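Local coordinates for protein putative NAD(P)H-dependent FMN-containing oxidoreductase YwqN (Bacillus subtilis, PDB 1RLI) that probably acts as an NADPH-dependent oxidoreductase of the SsuE family that uses FMN as its cofactor, at residues K5-N10 against E33-Q38; D20-K25 against Q169-A174; C72-F77 against Q117-A122; Q111-K116 against M146-K151. All blocks are in the same frame, centred on the assembly; numbering follows the deposited sequence.

Overall arrangement
Contacts 1 and 3 are parallel strand pairings within one sheet, their centres about 9 Å apart, and strands 6-10 and 74-80, one from each contact, are neighbours: Ile9 N lies 2.8 Å from Ile76 O. Contact 4 reaches the same sheet through strand 149-157, whose Ser149 O lies 2.8 Å from Ala118 N of contact 3; its centre is about 17 Å from that of contact 1. Contact 2 packs two helices on one face, and Leu22 CB touches Ile121 CG2 of contact 3 at 3.6 Å. Lys5 of contact 1 and His73 of contact 3 form a platinum site. In flavodoxin-like folds FMN sits at the C-terminal ends of the parallel strands, the end to which Asn10 belongs.

Contact 1: K5-N10 against E33-Q38; sequences KIAVIN and EHIYLQ
Five backbone hydrogen bonds tie alternate residues of strand 6-10, Ile6, Val8 and Asn10, to Glu33, Ile35 and Leu37 in parallel register, beginning with Glu33 N to Ile6 O (2.7 Å) and ending with Leu37 N to Asn10 O (3.0 Å). Glu33 O takes a second, weaker contact from Ala7 CA at 3.2 Å, beside its bond from Val8 N. The apolar contacts lie on the face of Ala7 and Ile9. Ile9 and Ile35 point the same way side by side, CG1 of Ile9 4.2 Å from CD1 of Ile35, while Ile9 CG2 meets Leu37 CD1 at 4.2 Å. On the other face Asn10 lies by Tyr36: with CG anti to the backbone N (chi1 -169°), its amide stands 32° from the ring plane, and ND2 is 4.1 Å from Tyr36 CD2. Bonds from ND2 to Asp20 and from Gly12 N to OD1 fix the turn of that amide. The carboxylate of Glu33 forms a salt bridge with Arg68. This pair frames the beta-alpha-beta crossover that opens the flavodoxin-like fold: helix 18-27 covers Val8 and Asn10, helix 62-70 covers Ile9 and Ile35, and strand 74-80 pairs with the other edge of strand 6-10.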
loop_
_atom_site.group_PDB
_atom_site.type_symbol
_atom_site.label_atom_id
_atom_site.label_comp_id
_atom_site.label_asym_id
_atom_site.label_seq_id
_atom_site.Cartn_x
_atom_site.Cartn_y
_atom_site.Cartn_z
ATOM N N LYS D 5 -29.267 -0.483 -13.579
ATOM C CA LYS D 5 -29.055 -0.590 -12.102
ATOM C C LYS D 5 -27.594 -0.942 -11.834
ATOM O O LYS D 5 -26.875 -0.145 -11.246
ATOM C CB LYS D 5 -29.960 -1.667 -11.509
ATOM C CG LYS D 5 -30.513 -1.324 -10.125
ATOM C CD LYS D 5 -29.412 -1.083 -9.105
ATOM C CE LYS D 5 -29.993 -0.718 -7.741
ATOM N NZ LYS D 5 -28.930 -0.434 -6.738
ATOM N N ILE D 6 -27.173 -2.130 -12.264
ATOM C CA ILE D 6 -25.785 -2.587 -12.094
ATOM C C ILE D 6 -25.044 -2.688 -13.436
ATOM O O ILE D 6 -25.587 -3.196 -14.414
ATOM C CB ILE D 6 -25.702 -4.007 -11.480
ATOM C CG1 ILE D 6 -26.297 -4.025 -10.076
ATOM C CG2 ILE D 6 -24.250 -4.465 -11.428
ATOM C CD1 ILE D 6 -26.383 -5.416 -9.491
ATOM N N ALA D 7 -23.794 -2.235 -13.471
ATOM C CA ALA D 7 -22.995 -2.344 -14.684
ATOM C C ALA D 7 -21.718 -3.100 -14.351
ATOM O O ALA D 7 -21.145 -2.904 -13.279
ATOM C CB ALA D 7 -22.630 -0.958 -15.215
ATOM N N VAL D 8 -21.311 -3.989 -15.246
ATOM C CA VAL D 8 -20.060 -4.695 -15.076
ATOM C C VAL D 8 -19.196 -4.178 -16.208
ATOM O O VAL D 8 -19.554 -4.320 -17.381
ATOM C CB VAL D 8 -20.195 -6.219 -15.222
ATOM C CG1 VAL D 8 -18.801 -6.840 -15.229
ATOM C CG2 VAL D 8 -20.999 -6.788 -14.085
ATOM N N ILE D 9 -18.083 -3.548 -15.851
ATOM C CA ILE D 9 -17.147 -2.997 -16.832
ATOM C C ILE D 9 -16.011 -3.996 -16.900
ATOM O O ILE D 9 -15.151 -4.058 -16.011
ATOM C CB ILE D 9 -16.633 -1.629 -16.369
ATOM C CG1 ILE D 9 -17.828 -0.677 -16.224
ATOM C CG2 ILE D 9 -15.616 -1.083 -17.361
ATOM C CD1 ILE D 9 -17.504 0.571 -15.503
ATOM N N ASN D 10 -16.009 -4.770 -17.976
ATOM C CA ASN D 10 -15.035 -5.834 -18.141
ATOM C C ASN D 10 -13.848 -5.438 -19.009
ATOM O O ASN D 10 -14.004 -5.210 -20.206
ATOM C CB ASN D 10 -15.755 -7.037 -18.746
ATOM C CG ASN D 10 -14.919 -8.281 -18.732
ATOM O OD1 ASN D 10 -13.697 -8.218 -18.690
ATOM N ND2 ASN D 10 -15.581 -9.437 -18.781
ATOM N N GLU D 33 -25.946 -4.354 -16.791
ATOM C CA GLU D 33 -25.392 -3.777 -18.011
ATOM C C GLU D 33 -23.992 -4.374 -18.157
ATOM O O GLU D 33 -23.122 -4.126 -17.322
ATOM C CB GLU D 33 -25.300 -2.255 -17.854
ATOM C CG GLU D 33 -25.128 -1.499 -19.141
ATOM C CD GLU D 33 -26.307 -1.684 -20.074
ATOM O OE1 GLU D 33 -27.426 -1.247 -19.731
ATOM O OE2 GLU D 33 -26.106 -2.276 -21.148
ATOM N N HIS D 34 -23.783 -5.172 -19.200
ATOM C CA HIS D 34 -22.489 -5.803 -19.433
ATOM C C HIS D 34 -21.654 -5.020 -20.438
ATOM O O HIS D 34 -21.933 -5.017 -21.636
ATOM C CB HIS D 34 -22.688 -7.238 -19.922
ATOM C CG HIS D 34 -23.055 -8.199 -18.835
ATOM N ND1 HIS D 34 -22.158 -9.100 -18.306
ATOM C CD2 HIS D 34 -24.218 -8.381 -18.162
ATOM C CE1 HIS D 34 -22.752 -9.799 -17.353
ATOM N NE2 HIS D 34 -24.000 -9.383 -17.246
ATOM N N ILE D 35 -20.628 -4.350 -19.937
ATOM C CA ILE D 35 -19.753 -3.554 -20.782
ATOM C C ILE D 35 -18.437 -4.287 -20.989
ATOM O O ILE D 35 -17.827 -4.803 -20.039
ATOM C CB ILE D 35 -19.488 -2.170 -20.131
ATOM C CG1 ILE D 35 -20.786 -1.357 -20.119
ATOM C CG2 ILE D 35 -18.380 -1.432 -20.875
ATOM C CD1 ILE D 35 -20.785 -0.216 -19.134
ATOM N N TYR D 36 -18.006 -4.364 -22.238
ATOM C CA TYR D 36 -16.752 -5.013 -22.538
ATOM C C TYR D 36 -15.901 -3.965 -23.221
ATOM O O TYR D 36 -16.344 -3.328 -24.183
ATOM C CB TYR D 36 -16.984 -6.211 -23.452
ATOM C CG TYR D 36 -17.988 -7.181 -22.887
ATOM C CD1 TYR D 36 -19.361 -6.963 -23.043
ATOM C CD2 TYR D 36 -17.575 -8.315 -22.192
ATOM C CE1 TYR D 36 -20.287 -7.855 -22.528
ATOM C CE2 TYR D 36 -18.501 -9.215 -21.670
ATOM C CZ TYR D 36 -19.848 -8.978 -21.847
ATOM O OH TYR D 36 -20.767 -9.879 -21.365
ATOM N N LEU D 37 -14.694 -3.752 -22.711
ATOM C CA LEU D 37 -13.821 -2.754 -23.306
ATOM C C LEU D 37 -13.136 -3.416 -24.494
ATOM O O LEU D 37 -12.390 -4.368 -24.342
ATOM C CB LEU D 37 -12.798 -2.269 -22.273
ATOM C CG LEU D 37 -13.473 -1.596 -21.065
ATOM C CD1 LEU D 37 -12.420 -1.169 -20.050
ATOM C CD2 LEU D 37 -14.267 -0.382 -21.520
ATOM N N GLN D 38 -13.414 -2.892 -25.678
ATOM C CA GLN D 38 -12.888 -3.433 -26.922
ATOM C C GLN D 38 -11.377 -3.308 -27.081
ATOM O O GLN D 38 -10.764 -2.368 -26.581
ATOM C CB GLN D 38 -13.586 -2.720 -28.087
ATOM C CG GLN D 38 -14.022 -3.609 -29.240
ATOM C CD GLN D 38 -14.843 -2.844 -30.277
ATOM O OE1 GLN D 38 -15.326 -3.419 -31.256
ATOM N NE2 GLN D 38 -15.003 -1.542 -30.063
#

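Contact 2: D20-K25 against Q169-A174; sequences DVLAEK and QALSAA
Leu22 lays its CD2 methyl against the turn made by Ala170, Leu171 and Ala174, with the methyl carbon 3.6 Å from Ala170 O and 3.7 Å from Ala174 CB. The same CD2 touches a branch of Leu171, CD2 to CD2, at 4.0 Å, so one methyl touches three residues of the facing helix. The same Ala174 CB also approaches the carbonyl oxygen Leu22 O at 3.6 Å, and the small side chain lets the CA atoms of Lys25 and Ala174 come within 5.8 Å. The two segment axes pass 8.6 Å apart at 41°. In this flavodoxin-like alpha/beta fold they belong to the first and last helices of the chain, which lie side by side on one face of the sheet, and Leu22 also packs on Ile121 and Val123 of strand 117-124 beneath. Lys25 contributes its aliphatic stem. Bends at chi2 (-74°) and chi3 (-70°) carry the stem past Leu171, with Lys25 CG 4.2 Å from Leu171 CD2, and set CE near the backbone oxygen of Leu171. That oxygen also accepts a hydrogen bond from Ser175 OG. Further round the second helix, Gln169 and Ser172 pack on Arg176 of the second subunit.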
loop_
_atom_site.group_PDB
_atom_site.type_symbol
_atom_site.label_atom_id
_atom_site.label_comp_id
_atom_site.label_asym_id
_atom_site.label_seq_id
_atom_site.Cartn_x
_atom_site.Cartn_y
_atom_site.Cartn_z
ATOM N N ASP D 20 -14.518 -12.798 -16.634
ATOM C CA ASP D 20 -15.927 -12.945 -16.996
ATOM C C ASP D 20 -16.640 -13.858 -16.014
ATOM O O ASP D 20 -17.737 -13.556 -15.535
ATOM C CB ASP D 20 -16.068 -13.551 -18.394
ATOM C CG ASP D 20 -15.563 -12.637 -19.484
ATOM O OD1 ASP D 20 -16.229 -12.569 -20.541
ATOM O OD2 ASP D 20 -14.504 -11.999 -19.296
ATOM N N VAL D 21 -16.005 -14.986 -15.732
ATOM C CA VAL D 21 -16.549 -15.976 -14.817
ATOM C C VAL D 21 -16.817 -15.397 -13.431
ATOM O O VAL D 21 -17.912 -15.550 -12.902
ATOM C CB VAL D 21 -15.595 -17.192 -14.695
ATOM C CG1 VAL D 21 -16.077 -18.136 -13.604
ATOM C CG2 VAL D 21 -15.514 -17.927 -16.036
ATOM N N LEU D 22 -15.821 -14.732 -12.835
ATOM C CA LEU D 22 -16.011 -14.172 -11.507
ATOM C C LEU D 22 -17.088 -13.102 -11.484
ATOM O O LEU D 22 -17.839 -12.999 -10.519
ATOM C CB LEU D 22 -14.708 -13.571 -10.966
ATOM C CG LEU D 22 -13.741 -14.526 -10.274
ATOM C CD1 LEU D 22 -12.541 -13.756 -9.714
ATOM C CD2 LEU D 22 -14.479 -15.238 -9.147
ATOM N N ALA D 23 -17.158 -12.306 -12.547
ATOM C CA ALA D 23 -18.156 -11.245 -12.610
ATOM C C ALA D 23 -19.560 -11.829 -12.630
ATOM O O ALA D 23 -20.464 -11.309 -11.976
ATOM C CB ALA D 23 -17.935 -10.382 -13.836
ATOM N N GLU D 24 -19.741 -12.916 -13.376
ATOM C CA GLU D 24 -21.054 -13.544 -13.454
ATOM C C GLU D 24 -21.530 -14.042 -12.093
ATOM O O GLU D 24 -22.723 -13.990 -11.795
ATOM C CB GLU D 24 -21.040 -14.689 -14.463
ATOM C CG GLU D 24 -22.413 -15.302 -14.715
ATOM C CD GLU D 24 -23.438 -14.279 -15.192
ATOM O OE1 GLU D 24 -23.110 -13.481 -16.098
ATOM O OE2 GLU D 24 -24.576 -14.281 -14.667
ATOM N N LYS D 25 -20.600 -14.520 -11.266
ATOM C CA LYS D 25 -20.934 -15.004 -9.928
ATOM C C LYS D 25 -21.436 -13.834 -9.083
ATOM O O LYS D 25 -22.365 -13.978 -8.278
ATOM C CB LYS D 25 -19.699 -15.614 -9.248
ATOM C CG LYS D 25 -19.049 -16.756 -10.020
ATOM C CD LYS D 25 -19.858 -18.041 -9.947
ATOM C CE LYS D 25 -19.808 -18.640 -8.549
ATOM N NZ LYS D 25 -20.422 -19.997 -8.485
ATOM N N GLN D 169 -12.213 -20.022 -2.869
ATOM C CA GLN D 169 -12.265 -18.855 -1.996
ATOM C C GLN D 169 -12.730 -17.644 -2.820
ATOM O O GLN D 169 -13.549 -16.849 -2.370
ATOM C CB GLN D 169 -10.882 -18.562 -1.409
ATOM C CG GLN D 169 -10.425 -19.531 -0.337
ATOM C CD GLN D 169 -8.995 -19.272 0.110
ATOM O OE1 GLN D 169 -8.649 -18.164 0.533
ATOM N NE2 GLN D 169 -8.157 -20.300 0.023
ATOM N N ALA D 170 -12.201 -17.511 -4.032
ATOM C CA ALA D 170 -12.564 -16.384 -4.895
ATOM C C ALA D 170 -13.978 -16.522 -5.441
ATOM O O ALA D 170 -14.715 -15.541 -5.535
ATOM C CB ALA D 170 -11.562 -16.255 -6.058
ATOM N N LEU D 171 -14.363 -17.736 -5.806
ATOM C CA LEU D 171 -15.708 -17.939 -6.335
ATOM C C LEU D 171 -16.784 -17.583 -5.313
ATOM O O LEU D 171 -17.781 -16.958 -5.662
ATOM C CB LEU D 171 -15.896 -19.383 -6.800
ATOM C CG LEU D 171 -15.117 -19.831 -8.041
ATOM C CD1 LEU D 171 -15.319 -21.332 -8.252
ATOM C CD2 LEU D 171 -15.600 -19.067 -9.264
ATOM N N SER D 172 -16.593 -17.980 -4.056
ATOM C CA SER D 172 -17.591 -17.678 -3.029
ATOM C C SER D 172 -17.524 -16.221 -2.616
ATOM O O SER D 172 -18.538 -15.628 -2.241
ATOM C CB SER D 172 -17.414 -18.581 -1.800
ATOM O OG SER D 172 -16.112 -18.485 -1.290
ATOM N N ALA D 173 -16.332 -15.640 -2.693
ATOM C CA ALA D 173 -16.155 -14.229 -2.352
ATOM C C ALA D 173 -16.903 -13.390 -3.396
ATOM O O ALA D 173 -17.528 -12.378 -3.068
ATOM C CB ALA D 173 -14.684 -13.875 -2.366
ATOM N N ALA D 174 -16.825 -13.804 -4.652
ATOM C CA ALA D 174 -17.507 -13.067 -5.723
ATOM C C ALA D 174 -19.033 -13.203 -5.577
ATOM O O ALA D 174 -19.777 -12.245 -5.771
ATOM C CB ALA D 174 -17.035 -13.584 -7.099
#

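Contact 3: C72-F77 against Q117-A122; sequences CHILIF and QAYVIA
Ile74 touches two residues of strand 117-122 with two different branches. With CG1 set beside the backbone N (chi1 -66°), that carbon meets the amide oxygen of Gln117, CG1 to OE1 3.6 Å, while CG2 slants against the Tyr119 ring at CE2, 3.8 Å away. An alanine at Ile74 would lack both branches and would probably leave Tyr119 CE2 and Gln117 OE1 without the isoleucine carbons that now pack on them. The Gln117 amide also lies by the His73 ring, His73 CE1 to Gln117 OE1 3.7 Å, their planes 29° apart; His73 shares a platinum ion with Lys5. Next along the same face, Ile76 touches Tyr119 CB with CG1 and Ile121 CD1 with CG2, the latter at 3.8 Å. These are adjacent parallel strands in the central sheet of a flavodoxin-like fold, joined by five backbone hydrogen bonds, among them Leu75 N to Gln117 O (2.8 Å, N-H...O 174°). On the reverse face Phe77 turns its ring edge to the backbone: Tyr119 O lies in the ring plane, 3.7 Å from Phe77 CD2, and Ala118 CB also meets this edge. The same ring packs on Phe143 of helix 133-146. On the Ile74 face, the Tyr119 hydroxyl is bonded to Lys179 N.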
loop_
_atom_site.group_PDB
_atom_site.type_symbol
_atom_site.label_atom_id
_atom_site.label_comp_id
_atom_site.label_asym_id
_atom_site.label_seq_id
_atom_site.Cartn_x
_atom_site.Cartn_y
_atom_site.Cartn_z
ATOM N N CYS D 72 -26.366 3.587 -14.210
ATOM C CA CYS D 72 -26.226 2.537 -13.205
ATOM C C CYS D 72 -25.736 3.041 -11.854
ATOM O O CYS D 72 -24.790 3.836 -11.768
ATOM C CB CYS D 72 -25.288 1.440 -13.728
ATOM S SG CYS D 72 -25.875 0.634 -15.228
ATOM N N HIS D 73 -26.386 2.577 -10.793
ATOM C CA HIS D 73 -26.018 2.998 -9.446
ATOM C C HIS D 73 -24.823 2.219 -8.902
ATOM O O HIS D 73 -24.061 2.725 -8.077
ATOM C CB HIS D 73 -27.202 2.811 -8.490
ATOM C CG HIS D 73 -26.955 3.350 -7.116
ATOM N ND1 HIS D 73 -27.119 2.592 -5.977
ATOM C CD2 HIS D 73 -26.558 4.575 -6.698
ATOM C CE1 HIS D 73 -26.837 3.327 -4.916
ATOM N NE2 HIS D 73 -26.494 4.535 -5.326
ATOM N N ILE D 74 -24.684 0.977 -9.355
ATOM C CA ILE D 74 -23.598 0.117 -8.886
ATOM C C ILE D 74 -22.675 -0.200 -10.047
ATOM O O ILE D 74 -23.120 -0.638 -11.111
ATOM C CB ILE D 74 -24.136 -1.213 -8.317
ATOM C CG1 ILE D 74 -24.957 -0.940 -7.051
ATOM C CG2 ILE D 74 -22.975 -2.160 -8.031
ATOM C CD1 ILE D 74 -25.752 -2.177 -6.555
ATOM N N LEU D 75 -21.384 0.020 -9.850
ATOM C CA LEU D 75 -20.424 -0.273 -10.914
ATOM C C LEU D 75 -19.413 -1.312 -10.455
ATOM O O LEU D 75 -18.780 -1.127 -9.412
ATOM C CB LEU D 75 -19.661 0.990 -11.319
ATOM C CG LEU D 75 -20.461 2.222 -11.749
ATOM C CD1 LEU D 75 -19.467 3.318 -12.196
ATOM C CD2 LEU D 75 -21.414 1.857 -12.875
ATOM N N ILE D 76 -19.251 -2.380 -11.240
ATOM C CA ILE D 76 -18.277 -3.426 -10.933
ATOM C C ILE D 76 -17.179 -3.396 -11.986
ATOM O O ILE D 76 -17.426 -3.625 -13.165
ATOM C CB ILE D 76 -18.930 -4.833 -10.912
ATOM C CG1 ILE D 76 -19.996 -4.856 -9.819
ATOM C CG2 ILE D 76 -17.866 -5.904 -10.632
ATOM C CD1 ILE D 76 -20.836 -6.120 -9.760
ATOM N N PHE D 77 -15.962 -3.081 -11.549
ATOM C CA PHE D 77 -14.827 -3.008 -12.469
ATOM C C PHE D 77 -14.142 -4.343 -12.387
ATOM O O PHE D 77 -13.642 -4.711 -11.331
ATOM C CB PHE D 77 -13.888 -1.891 -12.025
ATOM C CG PHE D 77 -14.474 -0.525 -12.193
ATOM C CD1 PHE D 77 -14.265 0.195 -13.362
ATOM C CD2 PHE D 77 -15.286 0.020 -11.202
ATOM C CE1 PHE D 77 -14.865 1.444 -13.536
ATOM C CE2 PHE D 77 -15.882 1.260 -11.376
ATOM C CZ PHE D 77 -15.667 1.969 -12.551
ATOM N N GLN D 117 -21.783 3.387 -6.285
ATOM C CA GLN D 117 -21.063 2.439 -5.442
ATOM C C GLN D 117 -20.169 1.634 -6.369
ATOM O O GLN D 117 -20.625 1.163 -7.410
ATOM C CB GLN D 117 -22.043 1.501 -4.736
ATOM C CG GLN D 117 -22.976 2.238 -3.790
ATOM C CD GLN D 117 -23.961 1.319 -3.117
ATOM O OE1 GLN D 117 -24.684 0.572 -3.778
ATOM N NE2 GLN D 117 -24.003 1.369 -1.792
ATOM N N ALA D 118 -18.909 1.471 -5.983
ATOM C CA ALA D 118 -17.957 0.746 -6.819
ATOM C C ALA D 118 -17.423 -0.517 -6.168
ATOM O O ALA D 118 -17.216 -0.547 -4.961
ATOM C CB ALA D 118 -16.772 1.666 -7.159
ATOM N N TYR D 119 -17.181 -1.534 -6.999
ATOM C CA TYR D 119 -16.622 -2.821 -6.576
ATOM C C TYR D 119 -15.555 -3.175 -7.585
ATOM O O TYR D 119 -15.608 -2.723 -8.736
ATOM C CB TYR D 119 -17.657 -3.941 -6.620
ATOM C CG TYR D 119 -18.744 -3.800 -5.589
ATOM C CD1 TYR D 119 -18.677 -4.493 -4.373
ATOM C CD2 TYR D 119 -19.852 -2.982 -5.833
ATOM C CE1 TYR D 119 -19.703 -4.376 -3.424
ATOM C CE2 TYR D 119 -20.881 -2.861 -4.889
ATOM C CZ TYR D 119 -20.798 -3.564 -3.694
ATOM O OH TYR D 119 -21.839 -3.459 -2.785
ATOM N N VAL D 120 -14.600 -4.006 -7.170
ATOM C CA VAL D 120 -13.525 -4.430 -8.065
ATOM C C VAL D 120 -13.337 -5.950 -8.025
ATOM O O VAL D 120 -13.367 -6.551 -6.957
ATOM C CB VAL D 120 -12.164 -3.784 -7.663
ATOM C CG1 VAL D 120 -11.023 -4.390 -8.492
ATOM C CG2 VAL D 120 -12.215 -2.246 -7.871
ATOM N N ILE D 121 -13.149 -6.557 -9.193
ATOM C CA ILE D 121 -12.856 -7.993 -9.291
ATOM C C ILE D 121 -11.562 -8.023 -10.111
ATOM O O ILE D 121 -11.542 -7.531 -11.240
ATOM C CB ILE D 121 -13.947 -8.775 -10.066
ATOM C CG1 ILE D 121 -15.257 -8.757 -9.271
ATOM C CG2 ILE D 121 -13.483 -10.203 -10.303
ATOM C CD1 ILE D 121 -16.425 -9.325 -10.029
ATOM N N ALA D 122 -10.488 -8.570 -9.544
ATOM C CA ALA D 122 -9.204 -8.630 -10.238
ATOM C C ALA D 122 -8.613 -10.027 -10.112
ATOM O O ALA D 122 -8.594 -10.621 -9.027
ATOM C CB ALA D 122 -8.230 -7.591 -9.661
#

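Contact 4: Q111-K116 against M146-K151; sequences QQMSVK and MGMSFK
Met148 packs on Met113 just after Gly147, which ends helix 133-146 in a Schellman motif with positive phi (76°) and leads the chain into strand 149-157, an edge strand of the flavodoxin-like sheet within this chain. Followed outward, Met148 CB lies 3.9 Å from Lys116 O, in the turn that closes helix 109-114. CG presses closely on the backbone, 3.1 Å from Met113 O. SD then runs beside the neighbouring thioether, 4.1 Å from Met113 CE. A bend at chi3 (64°) lays the terminal methyl alongside as well, CE of Met148 to CE of Met113 at 4.2 Å. An alanine in place of Met148 would keep only the CB contact and would probably open a gap beside Met113, leaving its methyl freer to turn.

Met146 reaches the same residue from another side, its CE 3.7 Å from Met113 CB, and also packs on Trp83 of the third subunit. Beyond the sulfurs, Met113 and Met148 both lean on Leu75 of strand 74-80. Lys116 sends its ammonium away to Cys72 O and Leu70 O, while its backbone oxygen takes a weak bond from Ser149 N at 3.4 Å. One water bridges the seam, 2.8 Å from Ser114 O and 2.8 Å from Lys116 O, and accepts the N-H of Ser149.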
loop_
_atom_site.group_PDB
_atom_site.type_symbol
_atom_site.label_atom_id
_atom_site.label_comp_id
_atom_site.label_asym_id
_atom_site.label_seq_id
_atom_site.Cartn_x
_atom_site.Cartn_y
_atom_site.Cartn_z
ATOM N N GLN D 111 -20.650 14.880 -10.337
ATOM C CA GLN D 111 -21.726 14.691 -9.361
ATOM C C GLN D 111 -22.403 13.332 -9.528
ATOM O O GLN D 111 -22.624 12.618 -8.540
ATOM C CB GLN D 111 -22.768 15.811 -9.492
ATOM C CG GLN D 111 -23.701 15.976 -8.287
ATOM C CD GLN D 111 -24.584 14.771 -8.043
ATOM O OE1 GLN D 111 -25.292 14.303 -8.942
ATOM N NE2 GLN D 111 -24.556 14.262 -6.814
ATOM N N GLN D 112 -22.730 12.973 -10.768
ATOM C CA GLN D 112 -23.372 11.692 -11.041
ATOM C C GLN D 112 -22.517 10.508 -10.576
ATOM O O GLN D 112 -23.028 9.546 -9.996
ATOM C CB GLN D 112 -23.663 11.540 -12.539
ATOM C CG GLN D 112 -24.803 12.393 -13.065
ATOM C CD GLN D 112 -24.859 12.363 -14.574
ATOM O OE1 GLN D 112 -23.923 12.797 -15.243
ATOM N NE2 GLN D 112 -25.952 11.844 -15.125
ATOM N N MET D 113 -21.215 10.555 -10.844
ATOM C CA MET D 113 -20.361 9.451 -10.415
ATOM C C MET D 113 -20.240 9.406 -8.883
ATOM O O MET D 113 -20.144 8.322 -8.300
ATOM C CB MET D 113 -18.959 9.581 -11.026
ATOM C CG MET D 113 -18.907 9.393 -12.543
ATOM S SD MET D 113 -19.309 7.720 -13.115
ATOM C CE MET D 113 -17.685 6.928 -13.040
ATOM N N SER D 114 -20.268 10.576 -8.243
ATOM C CA SER D 114 -20.115 10.661 -6.788
ATOM C C SER D 114 -21.154 9.928 -5.948
ATOM O O SER D 114 -20.893 9.666 -4.775
ATOM C CB SER D 114 -20.056 12.132 -6.336
ATOM O OG SER D 114 -21.359 12.720 -6.310
ATOM N N VAL D 115 -22.322 9.605 -6.508
ATOM C CA VAL D 115 -23.320 8.885 -5.725
ATOM C C VAL D 115 -23.338 7.394 -6.062
ATOM O O VAL D 115 -24.176 6.647 -5.558
ATOM C CB VAL D 115 -24.766 9.474 -5.901
ATOM C CG1 VAL D 115 -24.792 10.917 -5.421
ATOM C CG2 VAL D 115 -25.227 9.367 -7.345
ATOM N N LYS D 116 -22.392 6.944 -6.885
ATOM C CA LYS D 116 -22.353 5.530 -7.256
ATOM C C LYS D 116 -21.518 4.690 -6.299
ATOM O O LYS D 116 -20.685 5.213 -5.572
ATOM C CB LYS D 116 -21.820 5.362 -8.687
ATOM C CG LYS D 116 -22.683 6.079 -9.737
ATOM C CD LYS D 116 -22.219 5.835 -11.157
ATOM C CE LYS D 116 -22.994 6.715 -12.157
ATOM N NZ LYS D 116 -24.474 6.451 -12.148
ATOM N N MET D 146 -13.250 10.493 -7.066
ATOM C CA MET D 146 -14.546 10.660 -7.702
ATOM C C MET D 146 -15.671 10.704 -6.673
ATOM O O MET D 146 -16.819 10.930 -7.034
ATOM C CB MET D 146 -14.810 9.519 -8.693
ATOM C CG MET D 146 -13.865 9.460 -9.890
ATOM S SD MET D 146 -13.910 10.913 -10.976
ATOM C CE MET D 146 -15.526 10.718 -11.810
ATOM N N GLY D 147 -15.340 10.490 -5.404
ATOM C CA GLY D 147 -16.349 10.505 -4.355
ATOM C C GLY D 147 -17.187 9.247 -4.323
ATOM O O GLY D 147 -18.195 9.162 -3.615
ATOM N N MET D 148 -16.766 8.254 -5.092
ATOM C CA MET D 148 -17.463 6.981 -5.176
ATOM C C MET D 148 -17.118 6.087 -3.989
ATOM O O MET D 148 -15.960 5.990 -3.606
ATOM C CB MET D 148 -17.051 6.283 -6.471
ATOM C CG MET D 148 -17.296 7.146 -7.720
ATOM S SD MET D 148 -16.405 6.566 -9.177
ATOM C CE MET D 148 -17.229 4.930 -9.375
ATOM N N SER D 149 -18.123 5.431 -3.417
ATOM C CA SER D 149 -17.887 4.537 -2.295
ATOM C C SER D 149 -17.342 3.195 -2.803
ATOM O O SER D 149 -17.961 2.536 -3.626
ATOM C CB SER D 149 -19.185 4.298 -1.523
ATOM O OG SER D 149 -19.679 5.522 -1.011
ATOM N N PHE D 150 -16.188 2.804 -2.279
ATOM C CA PHE D 150 -15.526 1.557 -2.663
ATOM C C PHE D 150 -16.050 0.552 -1.673
ATOM O O PHE D 150 -15.535 0.454 -0.554
ATOM C CB PHE D 150 -14.003 1.724 -2.521
ATOM C CG PHE D 150 -13.196 0.622 -3.153
ATOM C CD1 PHE D 150 -13.807 -0.414 -3.855
ATOM C CD2 PHE D 150 -11.812 0.634 -3.049
ATOM C CE1 PHE D 150 -13.019 -1.443 -4.451
ATOM C CE2 PHE D 150 -11.030 -0.362 -3.633
ATOM C CZ PHE D 150 -11.628 -1.400 -4.332
ATOM N N LYS D 151 -17.077 -0.187 -2.109
ATOM C CA LYS D 151 -17.802 -1.152 -1.286
ATOM C C LYS D 151 -17.204 -2.537 -1.088
ATOM O O LYS D 151 -17.499 -3.190 -0.088
ATOM C CB LYS D 151 -19.215 -1.313 -1.835
ATOM C CG LYS D 151 -20.042 -0.027 -1.817
ATOM C CD LYS D 151 -20.299 0.441 -0.394
ATOM C CE LYS D 151 -21.332 1.569 -0.361
ATOM N NZ LYS D 151 -21.525 2.130 1.007
HETATM O O HOH W 1 -20.770 7.160 -3.564
#